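Local coordinates for aldehyde dehydrogenase family protein (Pseudomonas syringae pv. tomato, PDB 6X9L), which oxidises long-chain aliphatic aldehydes such as octanal with NAD+ as electron acceptor, as a member of the aldehyde dehydrogenase family, at residues R285-S290 with F393-C398; K261-L266 with P294-V299; A354-G359 with T376-V381. The protein carries 1 engineered substitution. One frame throughout, in Å; residues are numbered along the deposited sequence.

Contact 1 of 3, residues R285-S290 with F393-C398; sequences RNVGQS and FGPVLC. With NAD (nicotinamide-adenine-dinucleotide), chain D; OYA (octanal), chain C.
Phe393 and Gln289 meet through a CH-pi contact: Gln289 CA stands 3.9 Å from the centroid of the Phe393 ring, only 11° off its normal. The backbone running on to Ser290 lies along the same face, and the opposite face carries the nicotinamide-side ribose of NAD, with C3D offset toward the rim. The ring is thus a flat spacer between the loop 285-290 and the cofactor. Apolar contact continues where Val287 and Pro395 lie side by side, Val287 CG2 3.7 Å from Pro395 CD.

No hydrogen bond joins the segments. Their backbones meet instead through CA-H...O contacts, among them Gly288 CA to Gly394 O at 3.5 Å. Gly288, with positive phi, has no side chain to hold the chains apart.

Inside the loop the polar groups lock its shape. Asn286 ND2 donates to Gln289 O (2.8 Å), while Asn286 O is gripped by two donors of Gln289, the backbone N on one side of the carbonyl plane and NE2 on the other. Gln289 OE1 accepts from Ala334 N. The loop leads into the active site: Ser290 OG approaches octanal C10 to 3.3 Å, beside engineered Ala291, whose N bonds the ligand and which replaces the family's nucleophilic cysteine.

The loop leaves helix 272-284 and leads to strand 296-300; across it, Pro395 packs on Phe284 of that helix just before strand 396-402 begins.

Contact 2 of 3, residues K261-L266 with P294-V299; sequences KSPNIL and PTRMIV
Arg296, Asn264 and Ile298 have the largest areas buried where two parallel strands pair. The Arg296 chain bends at chi2 and chi3, which brings NH1 back to Lys261 O at 2.6 Å; the acceptor lies near the guanidinium edge, tilted 20° from its plane. The bend also lays Arg296 CD against Lys261 CD, the two chains crossing at about a right angle, while Pro263 lies alongside with CB near NH1. Lys261 NZ turns elsewhere, to Ile387 O.

Asn264 works through both backbone and side chain. Its N donates to Arg296 O (2.6 Å) and its O accepts from Ile298 N in a nearly straight bond of 174°. With CG anti to the backbone N (chi1 -171°), the amide runs alongside Met297, ND2 lying 3.8 Å from Met297 CE. The buried amide is satisfied on both ends: OD1 accepts from Gln424 NE2, and ND2 bonds to Tyr447 OH.

Ile298 sits on the face shared with Pro263 and Ile265. Its CD1 touches Pro263 CB at 3.5 Å, and its CB packs against Ile265 CG1 at 4.0 Å. The pairing runs on as Leu266 N bonds to Ile298 O (2.8 Å), and Leu266 CD2 meets Val299 CG1.

Strands 263-266 and 296-300, linked by helix 272-284, form a beta-alpha-beta crossover. That helix covers the Leu266 and Pro294 side, helix 405-413 packs on Pro263, Ile265 and Ile298, and strands 422-424 and 396-402 flank the pair.

Contact 3 of 3, residues A354-G359 with T376-V381; sequences AKLVCG and TVFSEV
Val377 is opposed by two residues, Val357 and Cys358, the mark of a classic beta bulge in an antiparallel pair, and the tightest packing gathers around it. Val377 O receives weak bonds from Val357 N and Cys358 N, whereas Val377 N donates to Cys358 O at 3.2 Å in a nearly straight bond of 170°. With SG between the backbone N and the carbonyl carbon (chi1 78°), Cys358 rests on Val377 CB at 3.8 Å. Val357 turns toward the partner strand: its CB packs against Val377 CG1, and its CG2 reaches Ser379 CB. Before the bulge the pairing is regular, Lys355 and Ser379 exchanging two backbone bonds, with Ser379 N 2.9 Å from Lys355 O.

On the other face the Phe378 ring packs against Ala354 and Leu356. Ala354 CB comes within 3.6 Å of CD1, and Leu356 CD1 within 3.6 Å of CE1, both oblique to the ring, while Lys355 O lies at its edge. Leu356 CD1 also touches Thr376 CG2.

The exposed side is much looser. Lys355 and Glu380 reach outward; Lys355 NZ is 4.5 Å from Glu380 OE2, beyond a salt bridge. The lysine's salt-bridge partner is instead Glu308, through OE1; OE2 of Glu308 bonds Ser379 OG, so one carboxylate ties both strands to helix 304-316.

Strand 355-358 is the outermost strand of its sheet within this chain. Helix 304-316 packs against Val357, Cys358 and Ser379, helix 336-351 lies against Leu356, Thr376 and Phe378, and helix 386-389 against Ala354, Phe378 and Val381, while strand 396-402 borders strand 376-379 on its other edge.

How the contacts relate
All three contacts reach one mixed sheet, contact 1 through strand 396-402, which stands between the other two. Cys398 bonds on one edge to contact 2, its O 2.8 Å from Met297 N, and Pro395 and Leu397 bond on the other edge to contact 3, Pro395 O lying 2.7 Å from Thr376 N. Contacts 2 and 3 do not touch; their nearest atoms are about 7 Å apart. Contact 1 alone reaches both ligands, Phe393 meeting NAD and Ser290 octanal. In contact 2 the Ser262 side chain remains about 8 Å from octanal and about 9 Å from NAD, whereas contact 3 lies away from both sites.

Contact 1 of 3, residues R285-S290 with F393-C398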
loop_
_atom_site.group_PDB
_atom_site.type_symbol
_atom_site.label_atom_id
_atom_site.label_comp_id
_atom_site.label_asym_id
_atom_site.label_seq_id
_atom_site.Cartn_x
_atom_site.Cartn_y
_atom_site.Cartn_z
ATOM N N ARG A 285 15.266 -26.065 -4.083
ATOM C CA ARG A 285 16.274 -25.065 -4.426
ATOM C C ARG A 285 16.628 -24.225 -3.203
ATOM O O ARG A 285 15.759 -23.834 -2.417
ATOM C CB ARG A 285 15.765 -24.176 -5.564
ATOM C CG ARG A 285 16.738 -23.089 -6.017
ATOM C CD ARG A 285 16.920 -23.013 -7.552
ATOM N NE ARG A 285 15.690 -22.692 -8.283
ATOM C CZ ARG A 285 15.034 -23.546 -9.079
ATOM N NH1 ARG A 285 15.483 -24.790 -9.264
ATOM N NH2 ARG A 285 13.922 -23.156 -9.688
ATOM N N ASN A 286 17.917 -23.948 -3.038
ATOM C CA ASN A 286 18.394 -23.202 -1.878
ATOM C C ASN A 286 17.984 -23.930 -0.598
ATOM O O ASN A 286 17.660 -23.318 0.423
ATOM C CB ASN A 286 17.881 -21.750 -1.899
ATOM C CG ASN A 286 18.738 -20.804 -1.042
ATOM O OD1 ASN A 286 19.974 -20.840 -1.087
ATOM N ND2 ASN A 286 18.075 -19.954 -0.260
ATOM N N VAL A 287 17.986 -25.260 -0.681
ATOM C CA VAL A 287 17.628 -26.205 0.379
ATOM C C VAL A 287 16.291 -25.801 1.003
ATOM O O VAL A 287 16.127 -25.777 2.230
ATOM C CB VAL A 287 18.782 -26.349 1.403
ATOM C CG1 VAL A 287 19.271 -25.028 1.862
ATOM C CG2 VAL A 287 18.394 -27.231 2.586
ATOM N N GLY A 288 15.309 -25.518 0.146
ATOM C CA GLY A 288 14.004 -25.114 0.604
ATOM C C GLY A 288 13.917 -23.745 1.245
ATOM O O GLY A 288 12.836 -23.375 1.705
ATOM N N GLN A 289 15.007 -22.980 1.307
ATOM C CA GLN A 289 14.988 -21.703 2.019
ATOM C C GLN A 289 14.619 -20.585 1.046
ATOM O O GLN A 289 15.427 -19.741 0.663
ATOM C CB GLN A 289 16.323 -21.455 2.696
ATOM C CG GLN A 289 16.683 -22.492 3.756
ATOM C CD GLN A 289 18.139 -22.404 4.164
ATOM O OE1 GLN A 289 18.472 -22.331 5.351
ATOM N NE2 GLN A 289 19.017 -22.396 3.176
ATOM N N SER A 290 13.346 -20.602 0.652
ATOM C CA SER A 290 12.824 -19.685 -0.353
ATOM C C SER A 290 11.303 -19.620 -0.230
ATOM O O SER A 290 10.623 -20.655 -0.262
ATOM C CB SER A 290 13.242 -20.144 -1.733
ATOM O OG SER A 290 12.435 -19.525 -2.692
ATOM N N PHE A 393 10.305 -23.631 5.253
ATOM C CA PHE A 393 11.574 -22.976 4.942
ATOM C C PHE A 393 12.751 -23.933 5.102
ATOM O O PHE A 393 13.811 -23.574 5.603
ATOM C CB PHE A 393 11.767 -21.710 5.773
ATOM C CG PHE A 393 12.194 -20.538 4.958
ATOM C CD1 PHE A 393 11.399 -20.082 3.914
ATOM C CD2 PHE A 393 13.430 -19.932 5.179
ATOM C CE1 PHE A 393 11.804 -19.000 3.118
ATOM C CE2 PHE A 393 13.846 -18.855 4.410
ATOM C CZ PHE A 393 13.033 -18.385 3.370
ATOM N N GLY A 394 12.557 -25.161 4.642
ATOM C CA GLY A 394 13.589 -26.162 4.562
ATOM C C GLY A 394 13.178 -27.143 3.484
ATOM O O GLY A 394 12.135 -26.973 2.841
ATOM N N PRO A 395 13.969 -28.190 3.259
ATOM C CA PRO A 395 13.691 -29.075 2.095
ATOM C C PRO A 395 12.658 -30.160 2.408
ATOM O O PRO A 395 12.963 -31.350 2.612
ATOM C CB PRO A 395 15.069 -29.659 1.787
ATOM C CG PRO A 395 15.722 -29.744 3.164
ATOM C CD PRO A 395 15.234 -28.536 3.939
ATOM N N VAL A 396 11.394 -29.741 2.437
ATOM C CA VAL A 396 10.283 -30.581 2.850
ATOM C C VAL A 396 9.182 -30.384 1.826
ATOM O O VAL A 396 8.611 -29.291 1.725
ATOM C CB VAL A 396 9.784 -30.238 4.261
ATOM C CG1 VAL A 396 8.582 -31.103 4.624
ATOM C CG2 VAL A 396 10.913 -30.391 5.281
ATOM N N LEU A 397 8.881 -31.429 1.068
ATOM C CA LEU A 397 7.898 -31.351 0.002
ATOM C C LEU A 397 6.694 -32.201 0.381
ATOM O O LEU A 397 6.857 -33.345 0.819
ATOM C CB LEU A 397 8.501 -31.819 -1.324
ATOM C CG LEU A 397 7.536 -32.069 -2.494
ATOM C CD1 LEU A 397 6.794 -30.794 -2.857
ATOM C CD2 LEU A 397 8.262 -32.623 -3.699
ATOM N N CYS A 398 5.495 -31.632 0.224
ATOM C CA CYS A 398 4.241 -32.333 0.463
ATOM C C CYS A 398 3.619 -32.765 -0.853
ATOM O O CYS A 398 3.586 -31.997 -1.817
ATOM C CB CYS A 398 3.246 -31.458 1.228
ATOM S SG CYS A 398 3.658 -31.235 2.962
HETATM P PA NAD D . 12.407 -12.645 9.664
HETATM O O1A NAD D . 10.992 -12.232 9.461
HETATM O O2A NAD D . 12.638 -13.355 10.941
HETATM O O5B NAD D . 13.409 -11.381 9.533
HETATM C C5B NAD D . 13.438 -10.584 8.363
HETATM C C4B NAD D . 14.121 -9.241 8.655
HETATM O O4B NAD D . 13.367 -8.546 9.628
HETATM C C3B NAD D . 15.512 -9.388 9.256
HETATM O O3B NAD D . 16.321 -8.332 8.754
HETATM C C2B NAD D . 15.296 -9.203 10.748
HETATM O O2B NAD D . 16.420 -8.663 11.410
HETATM C C1B NAD D . 14.192 -8.184 10.729
HETATM N N9A NAD D . 13.319 -8.225 11.894
HETATM C C8A NAD D . 13.010 -9.293 12.711
HETATM N N7A NAD D . 12.102 -8.855 13.616
HETATM C C5A NAD D . 11.841 -7.547 13.382
HETATM C C6A NAD D . 11.006 -6.625 13.994
HETATM N N6A NAD D . 10.146 -7.025 14.930
HETATM N N1A NAD D . 10.949 -5.341 13.495
HETATM C C2A NAD D . 11.708 -4.970 12.409
HETATM N N3A NAD D . 12.538 -5.888 11.800
HETATM C C4A NAD D . 12.596 -7.146 12.293
HETATM O O3 NAD D . 12.868 -13.457 8.352
HETATM P PN NAD D . 13.286 -15.004 8.215
HETATM O O1N NAD D . 12.130 -15.862 8.571
HETATM O O2N NAD D . 14.585 -15.225 8.875
HETATM O O5D NAD D . 13.452 -14.912 6.593
HETATM C C5D NAD D . 12.844 -15.886 5.780
HETATM C C4D NAD D . 11.409 -15.448 5.480
HETATM O O4D NAD D . 11.415 -14.417 4.507
HETATM C C3D NAD D . 10.608 -16.595 4.895
HETATM O O3D NAD D . 9.277 -16.491 5.335
HETATM C C2D NAD D . 10.630 -16.279 3.422
HETATM O O2D NAD D . 9.546 -16.858 2.728
HETATM C C1D NAD D . 10.555 -14.756 3.440
HETATM N N1N NAD D . 10.974 -14.268 2.121
HETATM C C2N NAD D . 10.059 -13.659 1.308
HETATM C C3N NAD D . 10.427 -13.239 0.037
HETATM C C7N NAD D . 9.458 -12.585 -0.898
HETATM O O7N NAD D . 10.004 -11.928 -2.014
HETATM N N7N NAD D . 8.138 -12.635 -0.694
HETATM C C4N NAD D . 11.728 -13.445 -0.409
HETATM C C5N NAD D . 12.644 -14.073 0.422
HETATM C C6N NAD D . 12.253 -14.494 1.688
HETATM C C14 OYA C . 14.951 -19.108 -9.713
HETATM C C5 OYA C . 14.563 -18.681 -8.309
HETATM C C6 OYA C . 14.981 -17.239 -8.102
HETATM C C11 OYA C . 15.048 -16.942 -6.622
HETATM C C7 OYA C . 13.673 -16.606 -6.071
HETATM C C8 OYA C . 13.856 -16.215 -4.606
HETATM C C9 OYA C . 12.652 -15.469 -4.041
HETATM C C10 OYA C . 11.949 -16.290 -2.979
HETATM O OAB OYA C . 12.321 -16.229 -1.825
#

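Contact 2 of 3, residues K261-L266 with P294-V299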
loop_
_atom_site.group_PDB
_atom_site.type_symbol
_atom_site.label_atom_id
_atom_site.label_comp_id
_atom_site.label_asym_id
_atom_site.label_seq_id
_atom_site.Cartn_x
_atom_site.Cartn_y
_atom_site.Cartn_z
ATOM N N LYS A 261 3.298 -20.740 0.614
ATOM C CA LYS A 261 3.107 -22.195 0.580
ATOM C C LYS A 261 2.730 -22.558 -0.858
ATOM O O LYS A 261 1.628 -23.014 -1.155
ATOM C CB LYS A 261 2.017 -22.668 1.539
ATOM C CG LYS A 261 2.472 -23.572 2.636
ATOM C CD LYS A 261 3.059 -24.895 2.170
ATOM C CE LYS A 261 3.851 -25.448 3.339
ATOM N NZ LYS A 261 4.255 -26.855 3.240
ATOM N N SER A 262 3.653 -22.338 -1.772
ATOM C CA SER A 262 3.279 -22.246 -3.165
ATOM C C SER A 262 2.918 -23.625 -3.703
ATOM O O SER A 262 3.651 -24.598 -3.470
ATOM C CB SER A 262 4.407 -21.601 -3.973
ATOM O OG SER A 262 4.674 -20.285 -3.486
ATOM N N PRO A 263 1.783 -23.759 -4.391
ATOM C CA PRO A 263 1.386 -25.056 -4.947
ATOM C C PRO A 263 2.034 -25.327 -6.294
ATOM O O PRO A 263 2.400 -24.420 -7.041
ATOM C CB PRO A 263 -0.135 -24.923 -5.092
ATOM C CG PRO A 263 -0.355 -23.459 -5.331
ATOM C CD PRO A 263 0.737 -22.734 -4.540
ATOM N N ASN A 264 2.179 -26.617 -6.586
ATOM C CA ASN A 264 2.597 -27.116 -7.893
ATOM C C ASN A 264 1.544 -28.143 -8.315
ATOM O O ASN A 264 1.523 -29.268 -7.796
ATOM C CB ASN A 264 3.999 -27.716 -7.828
ATOM C CG ASN A 264 4.562 -28.054 -9.192
ATOM O OD1 ASN A 264 3.988 -27.693 -10.222
ATOM N ND2 ASN A 264 5.694 -28.745 -9.208
ATOM N N ILE A 265 0.654 -27.737 -9.226
ATOM C CA ILE A 265 -0.381 -28.615 -9.763
ATOM C C ILE A 265 0.158 -29.297 -11.013
ATOM O O ILE A 265 0.513 -28.629 -11.989
ATOM C CB ILE A 265 -1.668 -27.847 -10.106
ATOM C CG1 ILE A 265 -2.360 -27.258 -8.870
ATOM C CG2 ILE A 265 -2.634 -28.771 -10.848
ATOM C CD1 ILE A 265 -3.642 -26.495 -9.219
ATOM N N LEU A 266 0.203 -30.625 -10.991
ATOM C CA LEU A 266 0.404 -31.420 -12.191
ATOM C C LEU A 266 -0.978 -31.808 -12.721
ATOM O O LEU A 266 -1.699 -32.594 -12.095
ATOM C CB LEU A 266 1.279 -32.642 -11.900
ATOM C CG LEU A 266 2.773 -32.307 -11.748
ATOM C CD1 LEU A 266 3.022 -31.143 -10.741
ATOM C CD2 LEU A 266 3.588 -33.537 -11.366
ATOM N N PRO A 294 7.823 -24.094 -4.574
ATOM C CA PRO A 294 6.622 -24.956 -4.747
ATOM C C PRO A 294 6.644 -26.237 -3.913
ATOM O O PRO A 294 6.892 -27.344 -4.386
ATOM C CB PRO A 294 6.642 -25.255 -6.248
ATOM C CG PRO A 294 8.107 -25.188 -6.624
ATOM C CD PRO A 294 8.728 -24.151 -5.732
ATOM N N THR A 295 6.305 -26.084 -2.635
ATOM C CA THR A 295 6.422 -27.125 -1.621
ATOM C C THR A 295 5.144 -27.941 -1.399
ATOM O O THR A 295 5.147 -28.845 -0.552
ATOM C CB THR A 295 6.840 -26.487 -0.302
ATOM O OG1 THR A 295 6.004 -25.353 -0.071
ATOM C CG2 THR A 295 8.276 -26.039 -0.371
ATOM N N ARG A 296 4.058 -27.634 -2.104
ATOM C CA ARG A 296 2.865 -28.481 -2.143
ATOM C C ARG A 296 2.665 -28.915 -3.590
ATOM O O ARG A 296 2.259 -28.104 -4.429
ATOM C CB ARG A 296 1.625 -27.743 -1.628
ATOM C CG ARG A 296 1.607 -27.465 -0.138
ATOM C CD ARG A 296 0.960 -26.134 0.158
ATOM N NE ARG A 296 -0.476 -26.163 -0.062
ATOM C CZ ARG A 296 -1.138 -25.343 -0.875
ATOM N NH1 ARG A 296 -0.510 -24.396 -1.551
ATOM N NH2 ARG A 296 -2.449 -25.465 -0.997
ATOM N N MET A 297 2.968 -30.181 -3.884
ATOM C CA MET A 297 2.826 -30.736 -5.227
ATOM C C MET A 297 1.487 -31.460 -5.316
ATOM O O MET A 297 1.251 -32.430 -4.581
ATOM C CB MET A 297 3.985 -31.676 -5.562
ATOM C CG MET A 297 4.007 -32.111 -7.005
ATOM S SD MET A 297 5.321 -33.282 -7.394
ATOM C CE MET A 297 6.662 -32.150 -7.799
ATOM N N ILE A 298 0.622 -30.993 -6.214
ATOM C CA ILE A 298 -0.776 -31.414 -6.263
ATOM C C ILE A 298 -0.985 -32.223 -7.540
ATOM O O ILE A 298 -0.778 -31.717 -8.655
ATOM C CB ILE A 298 -1.715 -30.205 -6.179
ATOM C CG1 ILE A 298 -1.420 -29.459 -4.873
ATOM C CG2 ILE A 298 -3.168 -30.636 -6.224
ATOM C CD1 ILE A 298 -1.815 -28.004 -4.893
ATOM N N VAL A 299 -1.383 -33.485 -7.372
ATOM C CA VAL A 299 -1.309 -34.475 -8.449
ATOM C C VAL A 299 -2.528 -35.377 -8.388
ATOM O O VAL A 299 -3.150 -35.552 -7.331
ATOM C CB VAL A 299 -0.020 -35.324 -8.346
ATOM C CG1 VAL A 299 1.217 -34.454 -8.528
ATOM C CG2 VAL A 299 0.053 -36.026 -7.002
#

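Contact 3 of 3, residues A354-G359 with T376-V381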
loop_
_atom_site.group_PDB
_atom_site.type_symbol
_atom_site.label_atom_id
_atom_site.label_comp_id
_atom_site.label_asym_id
_atom_site.label_seq_id
_atom_site.Cartn_x
_atom_site.Cartn_y
_atom_site.Cartn_z
ATOM N N ALA A 354 1.365 -38.215 8.353
ATOM C CA ALA A 354 1.735 -38.179 6.949
ATOM C C ALA A 354 2.590 -39.395 6.615
ATOM O O ALA A 354 3.162 -40.045 7.493
ATOM C CB ALA A 354 2.487 -36.892 6.633
ATOM N N LYS A 355 2.662 -39.716 5.332
ATOM C CA LYS A 355 3.543 -40.776 4.867
ATOM C C LYS A 355 4.922 -40.189 4.600
ATOM O O LYS A 355 5.050 -39.204 3.870
ATOM C CB LYS A 355 2.993 -41.434 3.601
ATOM C CG LYS A 355 3.871 -42.546 3.055
ATOM C CD LYS A 355 3.478 -42.887 1.634
ATOM C CE LYS A 355 3.562 -44.375 1.354
ATOM N NZ LYS A 355 3.365 -44.652 -0.100
ATOM N N LEU A 356 5.947 -40.793 5.198
ATOM C CA LEU A 356 7.334 -40.378 5.005
ATOM C C LEU A 356 7.889 -41.139 3.810
ATOM O O LEU A 356 8.397 -42.254 3.932
ATOM C CB LEU A 356 8.152 -40.636 6.263
ATOM C CG LEU A 356 9.601 -40.147 6.263
ATOM C CD1 LEU A 356 9.634 -38.631 6.208
ATOM C CD2 LEU A 356 10.359 -40.663 7.469
ATOM N N VAL A 357 7.782 -40.523 2.634
ATOM C CA VAL A 357 8.265 -41.155 1.411
ATOM C C VAL A 357 9.777 -41.318 1.455
ATOM O O VAL A 357 10.324 -42.310 0.962
ATOM C CB VAL A 357 7.835 -40.330 0.186
ATOM C CG1 VAL A 357 8.462 -40.885 -1.093
ATOM C CG2 VAL A 357 6.312 -40.249 0.088
ATOM N N CYS A 358 10.476 -40.342 2.025
ATOM C CA CYS A 358 11.934 -40.334 2.083
ATOM C C CYS A 358 12.338 -39.149 2.949
ATOM O O CYS A 358 11.500 -38.322 3.320
ATOM C CB CYS A 358 12.551 -40.231 0.694
ATOM S SG CYS A 358 12.488 -38.559 0.058
ATOM N N GLY A 359 13.637 -39.060 3.254
ATOM C CA GLY A 359 14.089 -38.058 4.203
ATOM C C GLY A 359 13.725 -38.477 5.618
ATOM O O GLY A 359 13.552 -39.653 5.910
ATOM N N THR A 376 13.381 -33.971 2.411
ATOM C CA THR A 376 12.275 -34.760 2.935
ATOM C C THR A 376 11.025 -34.601 2.079
ATOM O O THR A 376 10.678 -33.486 1.658
ATOM C CB THR A 376 11.973 -34.385 4.391
ATOM O OG1 THR A 376 13.157 -34.565 5.166
ATOM C CG2 THR A 376 10.902 -35.300 4.963
ATOM N N VAL A 377 10.362 -35.738 1.826
ATOM C CA VAL A 377 9.129 -35.801 1.052
ATOM C C VAL A 377 8.069 -36.541 1.868
ATOM O O VAL A 377 8.293 -37.669 2.330
ATOM C CB VAL A 377 9.333 -36.480 -0.319
ATOM C CG1 VAL A 377 8.025 -36.618 -1.041
ATOM C CG2 VAL A 377 10.271 -35.667 -1.166
ATOM N N PHE A 378 6.923 -35.891 2.050
ATOM C CA PHE A 378 5.725 -36.470 2.627
ATOM C C PHE A 378 4.678 -36.683 1.541
ATOM O O PHE A 378 4.546 -35.876 0.615
ATOM C CB PHE A 378 5.143 -35.563 3.719
ATOM C CG PHE A 378 5.948 -35.535 4.966
ATOM C CD1 PHE A 378 6.021 -36.658 5.773
ATOM C CD2 PHE A 378 6.637 -34.392 5.343
ATOM C CE1 PHE A 378 6.771 -36.639 6.939
ATOM C CE2 PHE A 378 7.385 -34.375 6.512
ATOM C CZ PHE A 378 7.458 -35.502 7.305
ATOM N N SER A 379 3.907 -37.755 1.679
ATOM C CA SER A 379 2.816 -38.022 0.752
ATOM C C SER A 379 1.564 -38.376 1.542
ATOM O O SER A 379 1.576 -38.424 2.775
ATOM C CB SER A 379 3.177 -39.141 -0.231
ATOM O OG SER A 379 2.184 -39.242 -1.223
ATOM N N GLU A 380 0.469 -38.565 0.808
ATOM C CA GLU A 380 -0.863 -38.846 1.404
ATOM C C GLU A 380 -1.128 -37.742 2.414
ATOM O O GLU A 380 -1.600 -38.027 3.501
ATOM C CB GLU A 380 -0.952 -40.239 2.020
ATOM C CG GLU A 380 -1.230 -41.324 1.008
ATOM C CD GLU A 380 -0.958 -42.733 1.485
ATOM O OE1 GLU A 380 -0.766 -42.918 2.699
ATOM O OE2 GLU A 380 -0.920 -43.633 0.637
ATOM N N VAL A 381 -0.793 -36.528 2.019
ATOM C CA VAL A 381 -0.885 -35.329 2.883
ATOM C C VAL A 381 -2.270 -34.706 2.777
ATOM O O VAL A 381 -2.768 -34.496 1.688
ATOM C CB VAL A 381 0.222 -34.328 2.517
ATOM C CG1 VAL A 381 -0.075 -32.927 3.008
ATOM C CG2 VAL A 381 1.558 -34.789 3.034
#